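Dehydratase, IlvD/Edd family (PDB 5OYN) catalyses the dehydration of D-xylonate to 2-dehydro-3-deoxy-D-arabinonate in D-xylose degradation, and dehydrates D-gluconate with similar efficiency, using a [2Fe-2S] cluster and magnesium. Local coordinates at residues P339-E344 / E376-Y381; G463-P468 / S511-I516; G58-G63 / M92-H97; G166-E171 / I197-S202; D82-A87 / Q252-L257. All blocks are in the same frame, centred on the assembly; numbering follows the deposited sequence.

Contact 1: residues P339-E344 / E376-Y381; sequences PAVLWE and EVIFPY
Glu344 and Tyr381 make the polar join between helix residues 339-344 and the irregular chain 376-381. The backbone N of Tyr381 donates to Glu344 OE2 over 2.9 Å, with an N-H...O angle of 164°; the bond is straight, but the donor stands above the carboxylate plane, 38° out of it. Glu344 CG lies 3.9 Å from Tyr381 CB, and the bend at chi2 (60°) then brings the carboxylate to Tyr381 N, its plane nearly coplanar with the tyrosine ring. OE1, the other oxygen, forms a salt bridge with Arg375, so both oxygens of this buried acid are engaged. The second closely packed point is apolar: Ile378 CD1 lies 3.7 Å from Ala340 CB and 4.2 Å from Val341 CG2, and the isoleucine and valine side chains cross at about a right angle. Packing is sparser towards the partly exposed side. There Pro380 presents its CB to Glu344 OE2 at 4.0 Å while the CB bond of Phe379 points away from the helix. The whole contact holds the loop between helix 363-367 and strand 392-393 against helix 337-347: Ile378 also packs on Ala335 of helix 329-335, and Val341 fills in against Phe332 of that helix and Leu279 of helix 270-282.

Contact 2: residues G463-P468 / S511-I516; sequences GPIGWP and SPESAI
Glu513 extends its carboxylate into the turn 463-468, where two successive backbone N-H groups receive it. CG sits between the backbone N and the carbonyl carbon (chi1 64°), and beyond CG the chain is fully extended (chi2 -177°), which carries the two oxygens to the turn. OE2 accepts from Ile465 N at 2.8 Å through its syn lone pair, and OE1 from Gly466 N, also at 2.8 Å, on the syn side but 25° out of the carboxylate plane. OE2 takes a further hydrogen bond from Gln575, so three donors grip the buried acid. Residues 464-467 have helical backbone angles without the regular bonds, and the acid lies across the amide groups of this short turn. The turn follows strand 455-460 of the mixed sheet in the C-terminal family region, and Gly463 lies about 11 Å from the side chain of Glu472, a magnesium ligand. Pro464 and Glu513 slide past each other in opposite directions, Pro464 CD lying 3.4 Å from Glu513 OE2. With CG1 anti to its carbonyl carbon, Ile465 crosses Glu513 at about a right angle; CG1 also lies 4.0 Å from Ile516 CG2. Beside Gly466, the methyl group of Ala515 comes within 3.8 Å of the Gly466 CA atom.

Contact 3: residues G58-G63 / M92-H97; sequences GIAQTG and MEFPVH
Ile59 bonds through its N to Met92 and through its O to Phe94, in two parallel strands whose axes make an angle of 29°. Ile59 N donates to Met92 O (2.8 Å), Phe94 N to Ile59 O (2.9 Å) and Gln61 N to Phe94 O (2.7 Å); just past the end of strand 92-95, the bond from Val96 N to Gln61 O is weak. A polar side-chain pair lies on the face carrying Ile59, Gln61 and Glu93. Bent at chi2 (62°), Gln61 directs NE2 to Glu93 OE1 over 2.8 Å; the oxygen lies near the amide plane, while NE2 approaches from above the carboxylate. Gln61 NE2 also reaches His73 O, and OE1 accepts from Gly63 N. A leucine in place of Gln61 would probably leave Glu93 OE1 without this donor and Gly63 N without its acceptor. Apolar and CH-pi contacts occupy the other face: Ala60 CA stands 4.2 Å from the Phe94 ring centroid, over the face, and Gly58 CA meets the ring edge. Further along, Thr62 CG2 touches Val96 CG2 at 3.6 Å. The pair belongs to the beta-alpha-beta unit 56-61, 73-87, 90-95, with helix 73-87 covering Ile59 and Gln61, helix 109-125 covering Phe94, and strand 130-135 flanking strand 56-61.

Contact 4: residues G166-E171 / I197-S202; sequences GWHENE and IDRAAS
His168 lays its imidazole against helix residues 197-202, using both an edge and a face. At the edge, ND1 and Ser202 OG are hydrogen-bonded at 3.1 Å, with the hydroxyl near the ring plane. Over one face, Arg199 CA stands 4.1 Å from the ring centroid and only 6° off its normal, a CH-pi contact, and Arg199 CG lies 3.5 Å from His168 CD2. Bent at chi3, Arg199 keeps its guanidinium beside the ring, one face over His168 CD2, the two planes 62° apart. CG of His168 is anti to the backbone N (chi1 -153°), which swings the ring across to the helix. Two waters fill the next layer: one accepts from Trp167 N and donates to Ser202 O (2.8 Å), the other donates to Trp167 O (2.8 Å) and bonds Ser202 OG. Replacing His168 by an alanine would remove the ring, and Ser202 OG would probably lose its ring partner while the flank of Arg199 is uncovered. Further out, a short hairpin sets the histidine: His168 N donates to Glu171 O, and Glu171 N returns a weak bond to His168 O. Beyond it, Trp167 makes a cation-pi contact with Arg334 of the third subunit, which puts this surface contact at a subunit interface; within the chain, Arg199 packs on helix 177-187. Either partner could donate between ND1 and OG, so the histidine tautomer remains undetermined; Arg199 NH1, 4.4 Å from His168 NE2, would probably disfavour a positively charged ring.

Contact 5: residues D82-A87 / Q252-L257; sequences DGIRDA and QRIVDL
Gln252, Val255 and Ala87 lose most surface where helices 82-87 and 252-257 cross, their axes 7.7 Å apart and inclined at 52°. Gln252 lies along the first helix with its aliphatic part: CG is 3.8 Å from Ala87 CB and 3.7 Å from Gly83 O. Its chain is extended beyond CG (chi2 173°), taking the amide past the crossing to Glu48 of the fourth subunit. The backbones come nearest at this point, Gly83 CA and Gln252 CA being 4.3 Å apart; glycine has no side chain to hold them off. Val255 sends its two methyl groups to different partners. CG2 faces the methyl group of Ala87, while CG1, anti to the carbonyl carbon, turns to Ile84 and lies 4.1 Å from its CG2. The small Ala87 thus meets both Gln252 and Val255, its CB being 3.7 Å from Gln252 CA. Ile84 CG1 and Ile254 CG2, 4.0 Å apart, extend the apolar surface, their side chains side by side and pointing the same way. No hydrogen bond joins the two segments. Beneath them lies the parallel sheet: Ile84 packs on Ile57 and Ile59 of strand 56-61 and Pro91 of strand 90-95, Val255 on Ile57, and Ile254 on Ile57 and on Ile156 of strand 155-159.

Contacts 3 and 5 form one neighbourhood, their centres 17 Å apart: Ile59 CD1 of contact 3 meets Ile84 CD1 of contact 5 at 3.8 Å. They share the unit of strand 56-61, helix 73-87 and strand 90-95, and their segments alternate along the chain, so the parallel sheet and its helical cover are tied together. Contact 4 falls in the sequence between the two segments of contact 5, yet their centres are 40 Å apart. Contacts 1 and 2 follow, centred 37 Å apart on opposite sides of the chain's centre; contact 1 joins the N-terminal family region to the C-terminal one, and contact 2 lies wholly within the latter.

Contact 1: residues P339-E344 / E376-Y381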
# COMPACT_ATOMS: atom_id res chain seq x y z
N PRO A 339 6.43 12.34 -29.76
CA PRO A 339 6.35 13.70 -30.30
C PRO A 339 7.44 14.00 -31.31
O PRO A 339 7.19 14.70 -32.29
CB PRO A 339 6.47 14.59 -29.05
CG PRO A 339 6.07 13.73 -27.95
CD PRO A 339 6.53 12.36 -28.29
N ALA A 340 8.64 13.46 -31.11
CA ALA A 340 9.72 13.70 -32.07
C ALA A 340 9.40 13.05 -33.41
O ALA A 340 9.69 13.62 -34.47
CB ALA A 340 11.06 13.21 -31.51
N VAL A 341 8.78 11.87 -33.39
CA VAL A 341 8.42 11.21 -34.63
C VAL A 341 7.31 11.98 -35.33
O VAL A 341 7.37 12.25 -36.54
CB VAL A 341 8.01 9.75 -34.35
CG1 VAL A 341 7.81 8.99 -35.65
CG2 VAL A 341 9.07 9.05 -33.48
N LEU A 342 6.29 12.39 -34.56
CA LEU A 342 5.20 13.17 -35.11
C LEU A 342 5.70 14.49 -35.70
O LEU A 342 5.16 14.97 -36.70
CB LEU A 342 4.15 13.43 -34.03
CG LEU A 342 3.34 12.17 -33.68
CD1 LEU A 342 2.43 12.42 -32.51
CD2 LEU A 342 2.54 11.64 -34.89
N TRP A 343 6.72 15.09 -35.08
CA TRP A 343 7.25 16.34 -35.59
C TRP A 343 7.82 16.15 -36.99
O TRP A 343 7.48 16.90 -37.92
CB TRP A 343 8.32 16.86 -34.64
CG TRP A 343 8.95 18.17 -35.01
CD1 TRP A 343 8.60 19.41 -34.55
CD2 TRP A 343 10.09 18.37 -35.86
NE1 TRP A 343 9.44 20.37 -35.09
CE2 TRP A 343 10.36 19.75 -35.90
CE3 TRP A 343 10.89 17.51 -36.62
CZ2 TRP A 343 11.40 20.29 -36.65
CZ3 TRP A 343 11.91 18.05 -37.37
CH2 TRP A 343 12.16 19.42 -37.38
N GLU A 344 8.68 15.15 -37.14
CA GLU A 344 9.21 14.75 -38.43
C GLU A 344 8.10 14.67 -39.47
O GLU A 344 8.19 15.29 -40.54
CB GLU A 344 9.93 13.40 -38.27
CG GLU A 344 11.15 13.17 -39.12
CD GLU A 344 12.28 14.18 -38.89
OE1 GLU A 344 12.55 14.54 -37.73
OE2 GLU A 344 12.91 14.60 -39.89
N GLU A 376 20.86 9.41 -34.00
CA GLU A 376 21.20 7.98 -34.06
C GLU A 376 19.97 7.11 -33.90
O GLU A 376 20.00 5.92 -34.26
CB GLU A 376 22.21 7.63 -32.95
CG GLU A 376 23.67 7.35 -33.39
CD GLU A 376 24.69 7.32 -32.20
OE1 GLU A 376 24.29 7.10 -31.02
OE2 GLU A 376 25.90 7.53 -32.45
N VAL A 377 18.88 7.68 -33.39
CA VAL A 377 17.73 6.92 -32.92
C VAL A 377 16.49 7.28 -33.71
O VAL A 377 15.73 6.40 -34.13
CB VAL A 377 17.50 7.16 -31.40
CG1 VAL A 377 16.37 6.29 -30.88
CG2 VAL A 377 18.77 6.94 -30.63
N ILE A 378 16.25 8.57 -33.91
CA ILE A 378 15.15 9.04 -34.73
C ILE A 378 15.75 9.73 -35.95
O ILE A 378 16.26 10.86 -35.86
CB ILE A 378 14.22 9.96 -33.95
CG1 ILE A 378 13.60 9.17 -32.80
CG2 ILE A 378 13.18 10.55 -34.89
CD1 ILE A 378 12.78 10.00 -31.84
N PHE A 379 15.70 9.05 -37.09
CA PHE A 379 16.34 9.55 -38.31
C PHE A 379 15.54 10.67 -38.94
O PHE A 379 14.31 10.78 -38.74
CB PHE A 379 16.52 8.41 -39.30
CG PHE A 379 17.71 7.55 -39.02
CD1 PHE A 379 18.11 7.30 -37.71
CD2 PHE A 379 18.43 6.99 -40.05
CE1 PHE A 379 19.21 6.50 -37.44
CE2 PHE A 379 19.53 6.20 -39.80
CZ PHE A 379 19.92 5.96 -38.49
N PRO A 380 16.21 11.55 -39.70
CA PRO A 380 15.48 12.58 -40.45
C PRO A 380 14.68 11.95 -41.58
O PRO A 380 15.10 10.96 -42.18
CB PRO A 380 16.59 13.50 -40.97
CG PRO A 380 17.80 12.65 -41.01
CD PRO A 380 17.66 11.61 -39.94
N TYR A 381 13.50 12.52 -41.83
CA TYR A 381 12.59 11.99 -42.83
C TYR A 381 13.28 11.76 -44.17
O TYR A 381 13.07 10.73 -44.82
CB TYR A 381 11.41 12.95 -43.00
CG TYR A 381 10.23 12.37 -43.75
CD1 TYR A 381 10.26 12.25 -45.14
CD2 TYR A 381 9.09 11.97 -43.08
CE1 TYR A 381 9.18 11.73 -45.83
CE2 TYR A 381 8.01 11.45 -43.77
CZ TYR A 381 8.06 11.34 -45.14
OH TYR A 381 6.98 10.82 -45.82

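Contact 2: residues G463-P468 / S511-I516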
# COMPACT_ATOMS: atom_id res chain seq x y z
N GLY A 463 -7.28 -17.51 -36.96
CA GLY A 463 -7.99 -16.26 -36.98
C GLY A 463 -8.95 -16.15 -35.82
O GLY A 463 -9.03 -17.04 -34.96
N PRO A 464 -9.71 -15.05 -35.78
CA PRO A 464 -10.65 -14.83 -34.67
C PRO A 464 -11.58 -16.00 -34.41
O PRO A 464 -11.97 -16.22 -33.25
CB PRO A 464 -11.43 -13.59 -35.12
CG PRO A 464 -10.49 -12.86 -36.05
CD PRO A 464 -9.58 -13.88 -36.67
N ILE A 465 -11.96 -16.75 -35.44
CA ILE A 465 -12.90 -17.85 -35.27
C ILE A 465 -12.16 -19.17 -35.09
O ILE A 465 -12.54 -19.99 -34.25
CB ILE A 465 -13.87 -17.90 -36.47
CG1 ILE A 465 -14.56 -16.55 -36.67
CG2 ILE A 465 -14.89 -19.01 -36.29
CD1 ILE A 465 -15.53 -16.18 -35.57
N GLY A 466 -11.10 -19.37 -35.86
CA GLY A 466 -10.45 -20.67 -35.87
C GLY A 466 -9.78 -21.03 -34.56
O GLY A 466 -9.83 -22.19 -34.13
N TRP A 467 -9.16 -20.05 -33.89
CA TRP A 467 -8.26 -20.36 -32.78
C TRP A 467 -8.97 -20.75 -31.48
O TRP A 467 -8.62 -21.79 -30.89
CB TRP A 467 -7.31 -19.18 -32.55
CG TRP A 467 -6.09 -19.56 -31.76
CD1 TRP A 467 -5.85 -19.29 -30.45
CD2 TRP A 467 -4.96 -20.29 -32.23
NE1 TRP A 467 -4.64 -19.81 -30.07
CE2 TRP A 467 -4.07 -20.43 -31.15
CE3 TRP A 467 -4.61 -20.85 -33.46
CZ2 TRP A 467 -2.85 -21.09 -31.27
CZ3 TRP A 467 -3.39 -21.51 -33.58
CH2 TRP A 467 -2.53 -21.62 -32.48
N PRO A 468 -9.95 -19.97 -30.97
CA PRO A 468 -10.55 -18.68 -31.36
C PRO A 468 -9.79 -17.50 -30.81
O PRO A 468 -8.91 -17.70 -29.98
CB PRO A 468 -11.94 -18.74 -30.76
CG PRO A 468 -11.77 -19.59 -29.54
CD PRO A 468 -10.63 -20.54 -29.80
N SER A 511 -7.88 -11.86 -44.11
CA SER A 511 -9.33 -11.92 -43.99
C SER A 511 -9.96 -12.11 -45.36
O SER A 511 -9.50 -11.51 -46.35
CB SER A 511 -9.88 -10.64 -43.33
OG SER A 511 -9.04 -10.22 -42.28
N PRO A 512 -11.00 -12.96 -45.48
CA PRO A 512 -11.52 -13.72 -44.34
C PRO A 512 -10.67 -14.95 -44.06
O PRO A 512 -10.06 -15.52 -44.98
CB PRO A 512 -12.94 -14.11 -44.78
CG PRO A 512 -12.98 -13.88 -46.30
CD PRO A 512 -11.67 -13.31 -46.74
N GLU A 513 -10.62 -15.36 -42.79
CA GLU A 513 -9.75 -16.45 -42.38
C GLU A 513 -10.22 -17.77 -42.99
O GLU A 513 -11.36 -17.90 -43.45
CB GLU A 513 -9.72 -16.57 -40.86
CG GLU A 513 -11.07 -16.94 -40.29
CD GLU A 513 -11.09 -17.00 -38.79
OE1 GLU A 513 -10.48 -17.94 -38.24
OE2 GLU A 513 -11.73 -16.11 -38.17
N SER A 514 -9.33 -18.75 -42.97
CA SER A 514 -9.65 -20.10 -43.42
C SER A 514 -10.97 -20.59 -42.82
O SER A 514 -11.87 -21.01 -43.55
CB SER A 514 -8.50 -21.04 -43.08
OG SER A 514 -8.94 -22.38 -42.92
N ALA A 515 -11.10 -20.53 -41.50
CA ALA A 515 -12.18 -21.22 -40.82
C ALA A 515 -13.58 -20.71 -41.17
O ALA A 515 -14.56 -21.33 -40.74
CB ALA A 515 -11.98 -21.14 -39.30
N ILE A 516 -13.71 -19.61 -41.90
CA ILE A 516 -15.03 -19.23 -42.38
C ILE A 516 -15.04 -19.25 -43.90
O ILE A 516 -15.82 -18.53 -44.55
CB ILE A 516 -15.49 -17.86 -41.82
CG1 ILE A 516 -14.58 -16.73 -42.27
CG2 ILE A 516 -15.60 -17.92 -40.31
CD1 ILE A 516 -15.32 -15.39 -42.33

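Contact 3: residues G58-G63 / M92-H97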
# COMPACT_ATOMS: atom_id res chain seq x y z
N GLY A 58 -13.20 8.52 -12.46
CA GLY A 58 -12.79 7.13 -12.43
C GLY A 58 -11.34 6.98 -12.86
O GLY A 58 -10.82 7.76 -13.66
N ILE A 59 -10.68 5.98 -12.29
CA ILE A 59 -9.35 5.54 -12.73
C ILE A 59 -9.48 4.05 -13.02
O ILE A 59 -9.71 3.26 -12.10
CB ILE A 59 -8.26 5.83 -11.68
CG1 ILE A 59 -8.26 7.30 -11.28
CG2 ILE A 59 -6.87 5.52 -12.21
CD1 ILE A 59 -7.29 7.62 -10.17
N ALA A 60 -9.37 3.67 -14.29
CA ALA A 60 -9.53 2.26 -14.65
C ALA A 60 -8.18 1.57 -14.49
O ALA A 60 -7.31 1.67 -15.37
CB ALA A 60 -10.10 2.10 -16.05
N GLN A 61 -8.01 0.88 -13.36
CA GLN A 61 -6.76 0.24 -12.99
C GLN A 61 -6.57 -1.05 -13.77
O GLN A 61 -7.44 -1.93 -13.75
CB GLN A 61 -6.75 -0.06 -11.50
CG GLN A 61 -5.50 -0.78 -11.04
CD GLN A 61 -4.25 0.05 -11.27
OE1 GLN A 61 -3.67 0.01 -12.35
NE2 GLN A 61 -3.85 0.83 -10.26
N THR A 62 -5.42 -1.18 -14.41
CA THR A 62 -5.13 -2.40 -15.15
C THR A 62 -3.98 -3.20 -14.55
O THR A 62 -3.81 -4.37 -14.93
CB THR A 62 -4.81 -2.07 -16.61
OG1 THR A 62 -3.73 -1.13 -16.68
CG2 THR A 62 -6.07 -1.52 -17.31
N GLY A 63 -3.23 -2.62 -13.62
CA GLY A 63 -2.10 -3.33 -13.04
C GLY A 63 -2.56 -4.30 -11.98
O GLY A 63 -3.52 -4.06 -11.25
N MET A 92 -11.76 7.86 -8.03
CA MET A 92 -12.39 6.56 -7.75
C MET A 92 -11.64 5.54 -8.59
O MET A 92 -11.84 5.47 -9.81
CB MET A 92 -13.87 6.54 -8.11
CG MET A 92 -14.77 7.22 -7.13
SD MET A 92 -15.16 6.18 -5.72
CE MET A 92 -16.33 7.26 -4.86
N GLU A 93 -10.77 4.77 -7.96
CA GLU A 93 -10.03 3.74 -8.67
C GLU A 93 -10.87 2.48 -8.70
O GLU A 93 -11.58 2.18 -7.73
CB GLU A 93 -8.68 3.48 -8.01
CG GLU A 93 -7.77 2.51 -8.73
CD GLU A 93 -6.60 2.07 -7.84
OE1 GLU A 93 -5.83 1.17 -8.26
OE2 GLU A 93 -6.46 2.64 -6.72
N PHE A 94 -10.82 1.77 -9.81
CA PHE A 94 -11.59 0.55 -9.95
C PHE A 94 -10.92 -0.30 -11.01
O PHE A 94 -10.14 0.21 -11.81
CB PHE A 94 -13.05 0.84 -10.33
CG PHE A 94 -13.20 1.53 -11.66
CD1 PHE A 94 -13.31 0.79 -12.83
CD2 PHE A 94 -13.23 2.91 -11.74
CE1 PHE A 94 -13.44 1.42 -14.05
CE2 PHE A 94 -13.37 3.55 -12.97
CZ PHE A 94 -13.47 2.80 -14.12
N PRO A 95 -11.18 -1.61 -11.01
CA PRO A 95 -10.44 -2.49 -11.92
C PRO A 95 -11.22 -2.86 -13.16
O PRO A 95 -12.43 -2.57 -13.27
CB PRO A 95 -10.18 -3.72 -11.05
CG PRO A 95 -11.39 -3.79 -10.16
CD PRO A 95 -11.93 -2.38 -10.00
N VAL A 96 -10.54 -3.50 -14.10
CA VAL A 96 -11.13 -4.08 -15.29
C VAL A 96 -10.67 -5.53 -15.40
O VAL A 96 -9.84 -6.00 -14.63
CB VAL A 96 -10.78 -3.29 -16.57
CG1 VAL A 96 -11.48 -1.95 -16.56
CG2 VAL A 96 -9.28 -3.10 -16.69
N HIS A 97 -11.23 -6.23 -16.37
CA HIS A 97 -10.79 -7.58 -16.66
C HIS A 97 -9.28 -7.56 -16.93
O HIS A 97 -8.81 -6.69 -17.69
CB HIS A 97 -11.57 -8.12 -17.86
CG HIS A 97 -11.21 -9.51 -18.24
ND1 HIS A 97 -11.45 -10.59 -17.41
CD2 HIS A 97 -10.62 -10.01 -19.35
CE1 HIS A 97 -11.02 -11.70 -18.01
NE2 HIS A 97 -10.51 -11.37 -19.18

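Contact 4: residues G166-E171 / I197-S202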
# COMPACT_ATOMS: atom_id res chain seq x y z
N GLY A 166 17.42 -4.14 -21.64
CA GLY A 166 17.94 -5.41 -21.17
C GLY A 166 19.28 -5.68 -21.83
O GLY A 166 19.49 -5.32 -22.99
N TRP A 167 20.18 -6.32 -21.08
CA TRP A 167 21.53 -6.59 -21.55
C TRP A 167 21.92 -8.03 -21.24
O TRP A 167 21.58 -8.56 -20.18
CB TRP A 167 22.54 -5.65 -20.93
CG TRP A 167 22.36 -4.22 -21.30
CD1 TRP A 167 21.56 -3.30 -20.69
CD2 TRP A 167 23.03 -3.53 -22.35
NE1 TRP A 167 21.69 -2.08 -21.29
CE2 TRP A 167 22.59 -2.19 -22.32
CE3 TRP A 167 23.96 -3.90 -23.32
CZ2 TRP A 167 23.03 -1.24 -23.23
CZ3 TRP A 167 24.41 -2.96 -24.21
CH2 TRP A 167 23.95 -1.65 -24.16
N HIS A 168 22.62 -8.66 -22.17
CA HIS A 168 23.15 -10.01 -21.98
C HIS A 168 24.51 -10.03 -22.65
O HIS A 168 24.59 -9.88 -23.87
CB HIS A 168 22.23 -11.08 -22.56
CG HIS A 168 22.33 -12.41 -21.88
ND1 HIS A 168 21.91 -12.63 -20.58
CD2 HIS A 168 22.77 -13.61 -22.33
CE1 HIS A 168 22.09 -13.90 -20.26
NE2 HIS A 168 22.62 -14.52 -21.31
N GLU A 169 25.56 -10.19 -21.85
CA GLU A 169 26.94 -10.18 -22.33
C GLU A 169 27.19 -8.96 -23.21
O GLU A 169 27.53 -9.07 -24.39
CB GLU A 169 27.26 -11.49 -23.06
CG GLU A 169 26.46 -12.69 -22.55
CD GLU A 169 27.16 -14.01 -22.77
OE1 GLU A 169 27.68 -14.24 -23.89
OE2 GLU A 169 27.21 -14.82 -21.81
N ASN A 170 26.98 -7.78 -22.62
CA ASN A 170 27.28 -6.49 -23.25
C ASN A 170 26.42 -6.22 -24.49
O ASN A 170 26.75 -5.34 -25.30
CB ASN A 170 28.76 -6.38 -23.63
CG ASN A 170 29.61 -5.81 -22.52
OD1 ASN A 170 30.50 -6.48 -21.99
ND2 ASN A 170 29.34 -4.55 -22.15
N GLU A 171 25.30 -6.93 -24.65
CA GLU A 171 24.46 -6.80 -25.84
C GLU A 171 23.03 -6.47 -25.45
O GLU A 171 22.49 -7.05 -24.50
CB GLU A 171 24.49 -8.10 -26.67
CG GLU A 171 25.87 -8.53 -27.11
CD GLU A 171 26.52 -7.58 -28.12
OE1 GLU A 171 27.10 -8.08 -29.11
OE2 GLU A 171 26.48 -6.34 -27.93
N ILE A 197 16.45 -19.61 -21.56
CA ILE A 197 15.64 -19.07 -20.46
C ILE A 197 16.30 -17.81 -19.89
O ILE A 197 15.61 -16.86 -19.51
CB ILE A 197 15.43 -20.15 -19.39
CG1 ILE A 197 14.64 -21.32 -19.97
CG2 ILE A 197 14.71 -19.57 -18.18
CD1 ILE A 197 14.30 -22.40 -18.97
N ASP A 198 17.63 -17.78 -19.87
CA ASP A 198 18.35 -16.71 -19.17
C ASP A 198 18.46 -15.44 -20.00
O ASP A 198 18.38 -14.34 -19.45
CB ASP A 198 19.74 -17.19 -18.74
CG ASP A 198 19.66 -18.27 -17.67
OD1 ASP A 198 20.73 -18.73 -17.18
OD2 ASP A 198 18.52 -18.66 -17.31
N ARG A 199 18.64 -15.58 -21.32
CA ARG A 199 18.51 -14.43 -22.20
C ARG A 199 17.11 -13.84 -22.13
O ARG A 199 16.93 -12.62 -22.17
CB ARG A 199 18.83 -14.81 -23.65
CG ARG A 199 20.21 -15.37 -23.87
CD ARG A 199 20.26 -16.17 -25.15
NE ARG A 199 21.12 -15.52 -26.14
CZ ARG A 199 22.44 -15.65 -26.19
NH1 ARG A 199 23.06 -16.42 -25.29
NH2 ARG A 199 23.15 -15.03 -27.12
N ALA A 200 16.09 -14.70 -22.07
CA ALA A 200 14.73 -14.22 -21.95
C ALA A 200 14.57 -13.41 -20.67
O ALA A 200 13.99 -12.32 -20.68
CB ALA A 200 13.74 -15.39 -21.98
N ALA A 201 15.11 -13.93 -19.56
CA ALA A 201 15.02 -13.23 -18.29
C ALA A 201 15.75 -11.90 -18.33
O ALA A 201 15.28 -10.90 -17.77
CB ALA A 201 15.58 -14.11 -17.17
N SER A 202 16.91 -11.85 -19.00
CA SER A 202 17.62 -10.59 -19.13
C SER A 202 16.83 -9.57 -19.94
O SER A 202 17.12 -8.37 -19.85
CB SER A 202 18.98 -10.83 -19.78
OG SER A 202 19.98 -10.99 -18.80
O HOH W 1 19.29 -7.41 -18.30
O HOH W 2 21.38 -9.30 -17.47

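Contact 5: residues D82-A87 / Q252-L257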
# COMPACT_ATOMS: atom_id res chain seq x y z
N ASP A 82 -3.36 12.26 -6.80
CA ASP A 82 -2.89 13.57 -6.35
C ASP A 82 -3.19 14.63 -7.40
O ASP A 82 -3.59 15.74 -7.06
CB ASP A 82 -1.40 13.50 -6.01
CG ASP A 82 -1.12 12.85 -4.64
OD1 ASP A 82 -2.08 12.42 -3.95
OD2 ASP A 82 0.06 12.78 -4.26
N GLY A 83 -3.03 14.29 -8.68
CA GLY A 83 -3.36 15.24 -9.73
C GLY A 83 -4.83 15.63 -9.70
O GLY A 83 -5.17 16.82 -9.67
N ILE A 84 -5.71 14.63 -9.68
CA ILE A 84 -7.15 14.86 -9.61
C ILE A 84 -7.52 15.75 -8.43
O ILE A 84 -8.36 16.65 -8.56
CB ILE A 84 -7.88 13.51 -9.53
CG1 ILE A 84 -7.65 12.70 -10.80
CG2 ILE A 84 -9.35 13.72 -9.18
CD1 ILE A 84 -8.17 11.27 -10.69
N ARG A 85 -6.91 15.51 -7.27
CA ARG A 85 -7.34 16.26 -6.08
C ARG A 85 -6.81 17.69 -6.08
O ARG A 85 -7.53 18.61 -5.65
CB ARG A 85 -6.91 15.52 -4.81
CG ARG A 85 -8.11 14.93 -4.12
CD ARG A 85 -7.75 14.06 -2.96
NE ARG A 85 -8.69 12.94 -2.85
CZ ARG A 85 -9.93 13.04 -2.37
NH1 ARG A 85 -10.39 14.22 -1.96
NH2 ARG A 85 -10.71 11.96 -2.31
N ASP A 86 -5.58 17.91 -6.52
CA ASP A 86 -5.08 19.28 -6.61
C ASP A 86 -5.96 20.09 -7.53
O ASP A 86 -6.26 21.26 -7.26
CB ASP A 86 -3.63 19.30 -7.11
CG ASP A 86 -2.63 19.06 -6.00
OD1 ASP A 86 -3.02 18.49 -4.95
OD2 ASP A 86 -1.45 19.44 -6.17
N ALA A 87 -6.44 19.46 -8.59
CA ALA A 87 -7.15 20.14 -9.65
C ALA A 87 -8.65 20.22 -9.39
O ALA A 87 -9.35 20.91 -10.14
CB ALA A 87 -6.86 19.43 -10.98
N GLN A 252 -4.33 15.99 -13.10
CA GLN A 252 -4.76 17.38 -13.24
C GLN A 252 -5.59 17.58 -14.51
O GLN A 252 -6.67 18.19 -14.47
CB GLN A 252 -3.54 18.28 -13.28
CG GLN A 252 -3.25 18.92 -11.97
CD GLN A 252 -1.95 19.65 -11.99
OE1 GLN A 252 -1.11 19.41 -12.86
NE2 GLN A 252 -1.77 20.57 -11.05
N ARG A 253 -5.11 17.06 -15.64
CA ARG A 253 -5.75 17.37 -16.90
C ARG A 253 -7.14 16.77 -17.01
O ARG A 253 -8.00 17.31 -17.71
CB ARG A 253 -4.88 16.90 -18.05
CG ARG A 253 -5.40 17.27 -19.41
CD ARG A 253 -5.69 18.76 -19.48
NE ARG A 253 -6.36 19.12 -20.71
CZ ARG A 253 -6.80 20.34 -21.00
NH1 ARG A 253 -6.64 21.33 -20.14
NH2 ARG A 253 -7.41 20.57 -22.16
N ILE A 254 -7.40 15.64 -16.34
CA ILE A 254 -8.66 14.95 -16.61
C ILE A 254 -9.82 15.70 -15.98
O ILE A 254 -10.95 15.59 -16.46
CB ILE A 254 -8.60 13.48 -16.14
CG1 ILE A 254 -9.81 12.68 -16.66
CG2 ILE A 254 -8.54 13.39 -14.62
CD1 ILE A 254 -10.21 12.94 -18.09
N VAL A 255 -9.58 16.47 -14.92
CA VAL A 255 -10.69 17.24 -14.38
C VAL A 255 -11.01 18.41 -15.31
O VAL A 255 -12.19 18.73 -15.55
CB VAL A 255 -10.43 17.68 -12.93
CG1 VAL A 255 -9.97 16.52 -12.08
CG2 VAL A 255 -9.42 18.79 -12.87
N ASP A 256 -9.98 19.04 -15.88
CA ASP A 256 -10.18 20.04 -16.93
C ASP A 256 -11.06 19.49 -18.05
O ASP A 256 -12.06 20.10 -18.43
CB ASP A 256 -8.83 20.48 -17.49
CG ASP A 256 -8.10 21.46 -16.60
OD1 ASP A 256 -8.76 22.17 -15.81
OD2 ASP A 256 -6.85 21.52 -16.71
N LEU A 257 -10.70 18.32 -18.58
CA LEU A 257 -11.51 17.69 -19.62
C LEU A 257 -12.93 17.42 -19.15
O LEU A 257 -13.85 17.36 -19.96
CB LEU A 257 -10.87 16.39 -20.08
CG LEU A 257 -9.52 16.37 -20.78
CD1 LEU A 257 -9.25 14.95 -21.23
CD2 LEU A 257 -9.52 17.31 -21.98